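Heterodimeric restriction endonuclease R.BspD6I small subunit (Bacillus sp., PDB 2P14) probably serves as the DNA-cleaving catalytic subunit of a heterodimeric type IIS restriction endonuclease, working in complex with a site-specific nickase. Local coordinates at residues Y8-V11 with E12-I15; K43-D46 with S47-I51; V63-E66 with H67-I70; D84-G87 with D88-V91. All coordinates share one frame; numbering follows the deposited sequence.

Interaction 1 of 4, residues Y8-V11 with E12-I15; sequences YEEV and EKTI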
# COMPACT_ATOMS: atom_id res chain seq x y z
N TYR A 8 12.40 -7.22 2.82
CA TYR A 8 11.27 -7.26 3.76
C TYR A 8 11.48 -8.25 4.90
O TYR A 8 10.96 -8.03 6.00
CB TYR A 8 9.96 -7.61 3.05
CG TYR A 8 9.30 -6.45 2.34
CD1 TYR A 8 9.13 -6.46 0.94
CD2 TYR A 8 8.82 -5.35 3.07
CE1 TYR A 8 8.49 -5.42 0.28
CE2 TYR A 8 8.20 -4.28 2.39
CZ TYR A 8 8.04 -4.33 1.01
OH TYR A 8 7.40 -3.31 0.38
N GLU A 9 12.27 -9.29 4.67
CA GLU A 9 12.49 -10.31 5.71
C GLU A 9 13.56 -9.87 6.71
O GLU A 9 13.80 -10.57 7.71
CB GLU A 9 12.82 -11.68 5.07
CG GLU A 9 11.81 -12.11 3.99
CD GLU A 9 10.35 -11.94 4.44
OE1 GLU A 9 10.07 -12.10 5.65
OE2 GLU A 9 9.49 -11.60 3.58
N GLU A 10 14.19 -8.72 6.45
CA GLU A 10 15.21 -8.15 7.37
C GLU A 10 14.69 -6.92 8.11
O GLU A 10 15.29 -6.47 9.07
CB GLU A 10 16.50 -7.79 6.64
CG GLU A 10 17.09 -8.90 5.81
CD GLU A 10 17.34 -10.20 6.62
OE1 GLU A 10 17.81 -10.11 7.78
OE2 GLU A 10 17.06 -11.29 6.09
N VAL A 11 13.56 -6.39 7.68
CA VAL A 11 13.03 -5.14 8.25
C VAL A 11 12.91 -5.22 9.78
O VAL A 11 13.21 -4.25 10.50
CB VAL A 11 11.67 -4.80 7.58
CG1 VAL A 11 10.81 -3.87 8.45
CG2 VAL A 11 11.90 -4.24 6.20
N GLU A 12 12.46 -6.37 10.29
CA GLU A 12 12.18 -6.48 11.74
C GLU A 12 13.44 -6.53 12.60
O GLU A 12 13.36 -6.41 13.83
CB GLU A 12 11.19 -7.62 12.07
CG GLU A 12 9.93 -7.48 11.18
CD GLU A 12 8.61 -7.84 11.83
OE1 GLU A 12 8.06 -8.90 11.48
OE2 GLU A 12 8.11 -7.03 12.64
N LYS A 13 14.58 -6.66 11.93
CA LYS A 13 15.88 -6.70 12.63
C LYS A 13 16.66 -5.39 12.52
O LYS A 13 17.80 -5.28 12.99
CB LYS A 13 16.71 -7.89 12.12
CG LYS A 13 16.17 -9.22 12.65
CD LYS A 13 16.83 -10.43 12.07
CE LYS A 13 16.36 -10.72 10.68
NZ LYS A 13 17.39 -11.62 10.02
N THR A 14 16.05 -4.38 11.90
CA THR A 14 16.63 -3.03 11.85
C THR A 14 16.36 -2.28 13.16
O THR A 14 15.57 -2.72 13.99
CB THR A 14 16.07 -2.23 10.64
OG1 THR A 14 14.68 -1.96 10.84
CG2 THR A 14 16.35 -2.98 9.31
N ILE A 15 17.00 -1.13 13.32
CA ILE A 15 16.84 -0.38 14.56
C ILE A 15 15.44 0.23 14.73
O ILE A 15 14.98 0.49 15.84
CB ILE A 15 17.96 0.68 14.74
CG1 ILE A 15 18.08 1.05 16.22
CG2 ILE A 15 17.76 1.91 13.85
CD1 ILE A 15 18.66 -0.04 17.07
O HOH W 1 15.32 -12.83 8.21

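Interaction 2 of 4, residues K43-D46 with S47-I51; sequences KLDD and SGHPI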
# COMPACT_ATOMS: atom_id res chain seq x y z
N LYS A 43 12.20 10.93 6.03
CA LYS A 43 13.52 11.44 5.64
C LYS A 43 14.60 10.38 5.74
O LYS A 43 14.44 9.36 6.41
CB LYS A 43 13.90 12.65 6.51
CG LYS A 43 12.87 13.77 6.47
CD LYS A 43 12.77 14.44 5.08
CE LYS A 43 13.98 15.37 4.82
NZ LYS A 43 13.96 16.09 3.51
N LEU A 44 15.71 10.65 5.08
CA LEU A 44 16.88 9.78 5.17
C LEU A 44 17.97 10.53 5.90
O LEU A 44 18.10 11.76 5.78
CB LEU A 44 17.38 9.40 3.80
CG LEU A 44 16.44 8.82 2.75
CD1 LEU A 44 17.29 8.43 1.57
CD2 LEU A 44 15.70 7.60 3.29
N ASP A 45 18.78 9.79 6.64
CA ASP A 45 19.96 10.38 7.27
C ASP A 45 21.08 10.49 6.24
O ASP A 45 20.87 10.23 5.05
CB ASP A 45 20.38 9.63 8.53
CG ASP A 45 20.92 8.21 8.27
OD1 ASP A 45 21.27 7.85 7.12
OD2 ASP A 45 21.00 7.48 9.27
N ASP A 46 22.28 10.85 6.69
CA ASP A 46 23.36 11.06 5.73
C ASP A 46 23.95 9.76 5.18
O ASP A 46 24.64 9.77 4.16
CB ASP A 46 24.39 12.06 6.28
CG ASP A 46 23.80 13.48 6.41
OD1 ASP A 46 23.16 13.93 5.42
OD2 ASP A 46 23.93 14.12 7.48
N SER A 47 23.63 8.64 5.82
CA SER A 47 24.00 7.32 5.32
C SER A 47 22.94 6.70 4.40
O SER A 47 23.10 5.56 3.97
CB SER A 47 24.27 6.35 6.48
OG SER A 47 25.45 6.70 7.18
N GLY A 48 21.87 7.45 4.12
CA GLY A 48 20.80 6.96 3.25
C GLY A 48 19.82 6.04 3.98
O GLY A 48 19.00 5.40 3.33
N HIS A 49 19.95 5.95 5.30
CA HIS A 49 19.02 5.18 6.15
C HIS A 49 17.75 5.97 6.41
O HIS A 49 17.81 7.16 6.71
CB HIS A 49 19.65 4.84 7.50
CG HIS A 49 20.54 3.64 7.47
ND1 HIS A 49 21.68 3.57 6.70
CD2 HIS A 49 20.43 2.44 8.10
CE1 HIS A 49 22.25 2.38 6.86
NE2 HIS A 49 21.51 1.68 7.71
N PRO A 50 16.58 5.31 6.34
CA PRO A 50 15.35 6.00 6.67
C PRO A 50 15.34 6.29 8.16
O PRO A 50 15.74 5.43 8.97
CB PRO A 50 14.26 4.97 6.30
CG PRO A 50 14.96 3.63 6.49
CD PRO A 50 16.36 3.88 6.00
N ILE A 51 14.89 7.49 8.51
CA ILE A 51 14.85 7.91 9.92
C ILE A 51 13.51 8.52 10.33
O ILE A 51 13.42 9.14 11.37
CB ILE A 51 16.03 8.87 10.30
CG1 ILE A 51 16.15 10.05 9.33
CG2 ILE A 51 17.34 8.10 10.42
CD1 ILE A 51 15.14 11.12 9.52

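Interaction 3 of 4, residues V63-E66 with H67-I70; sequences VEYE and HFSI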
# COMPACT_ATOMS: atom_id res chain seq x y z
N VAL A 63 2.35 7.98 -4.85
CA VAL A 63 2.88 7.87 -6.22
C VAL A 63 1.79 8.39 -7.19
O VAL A 63 0.64 7.94 -7.16
CB VAL A 63 3.33 6.43 -6.57
CG1 VAL A 63 2.18 5.48 -6.58
CG2 VAL A 63 4.08 6.37 -7.91
N GLU A 64 2.18 9.39 -7.99
CA GLU A 64 1.24 9.95 -8.96
C GLU A 64 1.62 9.49 -10.34
O GLU A 64 2.70 9.76 -10.82
CB GLU A 64 1.24 11.47 -8.88
CG GLU A 64 0.71 11.95 -7.55
CD GLU A 64 0.59 13.47 -7.45
OE1 GLU A 64 1.51 14.18 -7.96
OE2 GLU A 64 -0.39 13.93 -6.84
N TYR A 65 0.73 8.74 -10.99
CA TYR A 65 0.94 8.34 -12.36
C TYR A 65 0.11 9.25 -13.24
O TYR A 65 -0.65 10.09 -12.76
CB TYR A 65 0.50 6.91 -12.56
CG TYR A 65 1.28 5.92 -11.74
CD1 TYR A 65 2.62 5.63 -12.06
CD2 TYR A 65 0.69 5.27 -10.65
CE1 TYR A 65 3.36 4.71 -11.31
CE2 TYR A 65 1.42 4.34 -9.89
CZ TYR A 65 2.76 4.07 -10.22
OH TYR A 65 3.46 3.14 -9.46
N GLU A 66 0.20 9.05 -14.55
CA GLU A 66 -0.53 9.91 -15.45
C GLU A 66 -2.04 9.98 -15.19
O GLU A 66 -2.60 11.08 -15.14
CB GLU A 66 -0.26 9.42 -16.87
CG GLU A 66 -0.77 10.32 -17.94
CD GLU A 66 0.02 10.08 -19.16
OE1 GLU A 66 1.20 10.55 -19.18
OE2 GLU A 66 -0.52 9.40 -20.07
N HIS A 67 -2.67 8.83 -15.03
CA HIS A 67 -4.13 8.87 -14.98
C HIS A 67 -4.71 8.60 -13.60
O HIS A 67 -5.93 8.63 -13.41
CB HIS A 67 -4.71 7.92 -16.01
CG HIS A 67 -4.37 8.31 -17.41
ND1 HIS A 67 -4.88 9.45 -18.00
CD2 HIS A 67 -3.53 7.75 -18.32
CE1 HIS A 67 -4.38 9.56 -19.22
NE2 HIS A 67 -3.58 8.54 -19.44
N PHE A 68 -3.84 8.35 -12.61
CA PHE A 68 -4.34 8.00 -11.28
C PHE A 68 -3.18 8.04 -10.32
O PHE A 68 -2.02 8.06 -10.75
CB PHE A 68 -4.97 6.59 -11.26
CG PHE A 68 -3.96 5.47 -11.34
CD1 PHE A 68 -3.66 4.68 -10.22
CD2 PHE A 68 -3.29 5.19 -12.54
CE1 PHE A 68 -2.72 3.63 -10.29
CE2 PHE A 68 -2.34 4.15 -12.61
CZ PHE A 68 -2.05 3.37 -11.50
N SER A 69 -3.52 8.05 -9.03
CA SER A 69 -2.53 8.04 -7.96
C SER A 69 -2.75 6.86 -7.02
O SER A 69 -3.87 6.34 -6.92
CB SER A 69 -2.62 9.36 -7.19
OG SER A 69 -2.33 10.42 -8.09
N ILE A 70 -1.69 6.48 -6.32
CA ILE A 70 -1.80 5.50 -5.24
C ILE A 70 -1.19 6.09 -4.00
O ILE A 70 -0.06 6.58 -4.04
CB ILE A 70 -1.06 4.17 -5.52
CG1 ILE A 70 -1.41 3.60 -6.91
CG2 ILE A 70 -1.41 3.14 -4.45
CD1 ILE A 70 -0.53 2.40 -7.27
O HOH W 2 -2.21 11.27 -10.75

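Interaction 4 of 4, residues D84-G87 with D88-V91; sequences DYEG and DSVV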
# COMPACT_ATOMS: atom_id res chain seq x y z
N ASP A 84 -7.41 0.21 15.24
CA ASP A 84 -7.33 1.33 16.17
C ASP A 84 -6.27 2.34 15.74
O ASP A 84 -6.48 3.55 15.87
CB ASP A 84 -6.97 0.85 17.58
CG ASP A 84 -8.01 -0.08 18.18
OD1 ASP A 84 -9.13 -0.24 17.62
OD2 ASP A 84 -7.68 -0.66 19.25
N TYR A 85 -5.12 1.85 15.25
CA TYR A 85 -3.98 2.72 14.92
C TYR A 85 -4.00 3.29 13.49
O TYR A 85 -3.48 4.40 13.24
CB TYR A 85 -2.62 2.05 15.23
CG TYR A 85 -2.42 1.59 16.69
CD1 TYR A 85 -3.33 1.94 17.68
CD2 TYR A 85 -1.30 0.84 17.06
CE1 TYR A 85 -3.18 1.52 19.00
CE2 TYR A 85 -1.12 0.43 18.38
CZ TYR A 85 -2.06 0.77 19.33
OH TYR A 85 -1.92 0.40 20.66
N GLU A 86 -4.61 2.55 12.56
CA GLU A 86 -4.48 2.93 11.14
C GLU A 86 -5.80 3.24 10.45
O GLU A 86 -5.80 3.90 9.42
CB GLU A 86 -3.80 1.81 10.31
CG GLU A 86 -2.47 1.26 10.88
CD GLU A 86 -1.29 2.23 10.83
OE1 GLU A 86 -1.38 3.25 10.15
OE2 GLU A 86 -0.25 1.92 11.46
N GLY A 87 -6.91 2.70 10.96
CA GLY A 87 -8.18 2.80 10.21
C GLY A 87 -8.56 4.23 9.84
O GLY A 87 -8.86 4.53 8.67
N ASP A 88 -8.54 5.11 10.83
CA ASP A 88 -8.96 6.50 10.59
C ASP A 88 -8.01 7.29 9.70
O ASP A 88 -8.44 7.98 8.78
CB ASP A 88 -9.16 7.24 11.92
CG ASP A 88 -10.47 6.86 12.62
OD1 ASP A 88 -11.29 6.10 12.05
OD2 ASP A 88 -10.66 7.33 13.76
N SER A 89 -6.71 7.17 9.96
CA SER A 89 -5.74 7.91 9.18
C SER A 89 -5.69 7.41 7.72
O SER A 89 -5.55 8.23 6.81
CB SER A 89 -4.38 7.90 9.85
OG SER A 89 -3.90 6.59 9.93
N VAL A 90 -5.82 6.09 7.49
CA VAL A 90 -5.86 5.57 6.11
C VAL A 90 -7.02 6.21 5.36
O VAL A 90 -6.87 6.69 4.23
CB VAL A 90 -5.97 4.02 6.09
CG1 VAL A 90 -6.41 3.50 4.70
CG2 VAL A 90 -4.61 3.41 6.47
N VAL A 91 -8.20 6.22 5.97
CA VAL A 91 -9.36 6.74 5.26
C VAL A 91 -9.26 8.26 5.10
O VAL A 91 -9.56 8.80 4.02
CB VAL A 91 -10.67 6.31 5.96
CG1 VAL A 91 -11.88 7.07 5.37
CG2 VAL A 91 -10.85 4.78 5.80
O HOH W 3 -8.23 4.49 13.75
O HOH W 4 -5.67 6.21 12.54
O HOH W 5 -2.23 5.68 8.11

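Interaction 1 of 4, residues Y8-V11 with E12-I15
The side chains of E10 and K13 cross at a slant, their charged ends meeting in a salt bridge on the outer side of the loop that joins helix 2-7 to helix 17-32. K13 NZ lies 2.7 Å from E10 OE1, on the syn side of that oxygen and 24° out of the carboxylate plane. The glutamate chain bends at CG (chi2 -55°), which turns its carboxylate toward the lysine. A water adds a second link: it accepts from K13 NZ and donates to both E10 OE2 and E9 O. Were this glutamate a glutamine, the K13 ammonium would probably lose its charged mate.

The backbone bonds also span three residues. K13 N donates to E10 O at 3.0 Å, and T14 N reaches V11 O at 3.2 Å. The hydroxyl T14 OG1 also donates to V11 O, at 2.7 Å and in the carbonyl plane, while T14 N comes from well above that plane, so this oxygen takes two donors from separate directions.

Inward, the apolar side chain of V11 leans on F21 of helix 17-32. E9 and E12 instead pair with K139 and K111. Each of the three glutamates thus has a lysine partner, which probably offsets their negative charge, while the overlapping turns E10 to K13 and V11 to T14 probably help to fix the loop.

Interaction 2 of 4, residues K43-D46 with S47-I51
D45 bends back over the turn that follows it: with chi1 at 68° its CG sits between the backbone N and the carbonyl carbon, and OD1 reaches the amides of S47 and H49. The setting is a tight beta hairpin of two short, weakly bonded strands, 43-44 and 50-52, with a type I turn from D45 to G48 and a G1 bulge. G48 N donates to D45 O at 3.1 Å from above the carbonyl plane. G48 itself adopts the left-handed backbone conformation (phi 81°) that lets the chain return to the strand.

OD1 is held by H49 N at 2.9 Å, from above the carboxylate plane. A weak bond from S47 N at 2.8 Å, bent to 128° at the hydrogen, makes an Asx turn. With an alanine here the H49 and S47 amides are likely to lose this acceptor, leaving the turn less firmly fixed.

Beyond the turn, D45 N donates to H49 O at 2.8 Å, in the carbonyl plane, and I51 N to K43 O at 2.8 Å. Between these two bonds L44 and P50 form a non-hydrogen-bonded antiparallel pair. L44 CD2 rests against P50, and both residues touch W23 of helix 17-32, which P50 meets together with Y20. The I51 side chain lies along the neighbouring strand: its CG2 is 3.9 Å from D45 OD2, and its CD1 is 3.6 Å from K43 CB.

Interaction 3 of 4, residues V63-E66 with H67-I70
The Y65 and F68 side chains run alongside each other in the same direction. Y65 CD2 comes over one face of the F68 ring, 3.4 Å from F68 CZ, and the ring planes are inclined by 32° with centroids 5.1 Å apart, an oblique pairing. F68 reaches this place with chi1 at 73°, CG between its backbone N and carbonyl carbon, which brings the end of its side chain back to Y65 although its bond from CA to CB leads away from 63-66. On the tyrosine, I70 CD1 sits at the ring edge, in the plane, 3.8 Å from Y65 CE2. V63 CG1 then packs on I70 CB at 3.7 Å. F29 of helix 17-32 adjoins Y65 and I70, and L157 of helix 154-165 meets I70.

The residues form the closing end of the antiparallel hairpin of strands 61-64 and 69-75, in the five-stranded mixed sheet. V63 and I70 are a hydrogen-bonded pair: V63 N to I70 O and I70 N to V63 O, both 2.9 Å. Next toward the tip, E64 and S69 make a non-hydrogen-bonded pair, with E64 CG against S69 OG. The OH of Y97 bonds to both E64 OE2 and S69 OG. Y65 N to F68 O, at 2.8 Å, closes the loop.

A water donates to Y65 O and also bonds S69 OG. At the exposed tip, E66 CG lies over one face of the H67 ring in a CH-pi contact, 3.8 Å from the ring centroid, and the E66 carboxylate stands nearly perpendicular to the ring.

Interaction 4 of 4, residues D84-G87 with D88-V91
V90 N donates to E86 O at 2.9 Å in a nearly straight bond (164° at the hydrogen), a regular i to i+4 helical bond. V91 N makes the next one, to G87 O, at a longer 3.3 Å. At the two preceding positions waters stand in for the direct bonds. One of them donates to D84 O and accepts from D88 N; the other does the same between Y85 O and S89 N, at 2.9 Å to each of these two atoms. Such bridging is consistent with the wider pi-type turn at 84-87.

S89 OG turns back toward the preceding helical turn, its chi1 of 63° setting it between the backbone N and the carbonyl carbon. It is bonded to a further water at 2.6 Å, and this water donates to E86 OE1 at 3.3 Å. The other carboxylate oxygen, E86 OE2, is held by S75 OG of the preceding strand. A bound sulfate, probably from the crystallisation liquor, lies about 4 Å from the S89 side chain.

Within the helix the valine methyls lie against carbonyls of the preceding turn: V90 CG2 is 3.2 Å from E86 O, and V91 CG2 3.5 Å from G87 O. Outward, V90 packs on T106 and F108 of strand 104-110, E86 also touches F108, and V91 and D88 meet H120 of helix 115-121. This is the helix of a beta-alpha-beta crossover, linking parallel strands 69-75 and 104-110.

Overall arrangement
The four contacts follow in series along the chain, all in the part of it related to the AlwI restriction endonucleases, of the PD-(D/E)XK clan. Interactions 1 and 2 lie at the surface on the same side of the chain's centre, their centres about 15 Å apart, and both rest on helix 17-32. Interaction 3, about 29 Å from interaction 1 between centres and on the opposite side, closes a hairpin of the five-stranded mixed sheet; F29 of the same helix also touches it. Its second strand, 69-75, leads to helix 80-98, whose interaction 4 has its centre about 22 Å from that of interaction 3. No two contacts touch; they sit in a loop, a small hairpin, a turn between inner strands and a crossover helix.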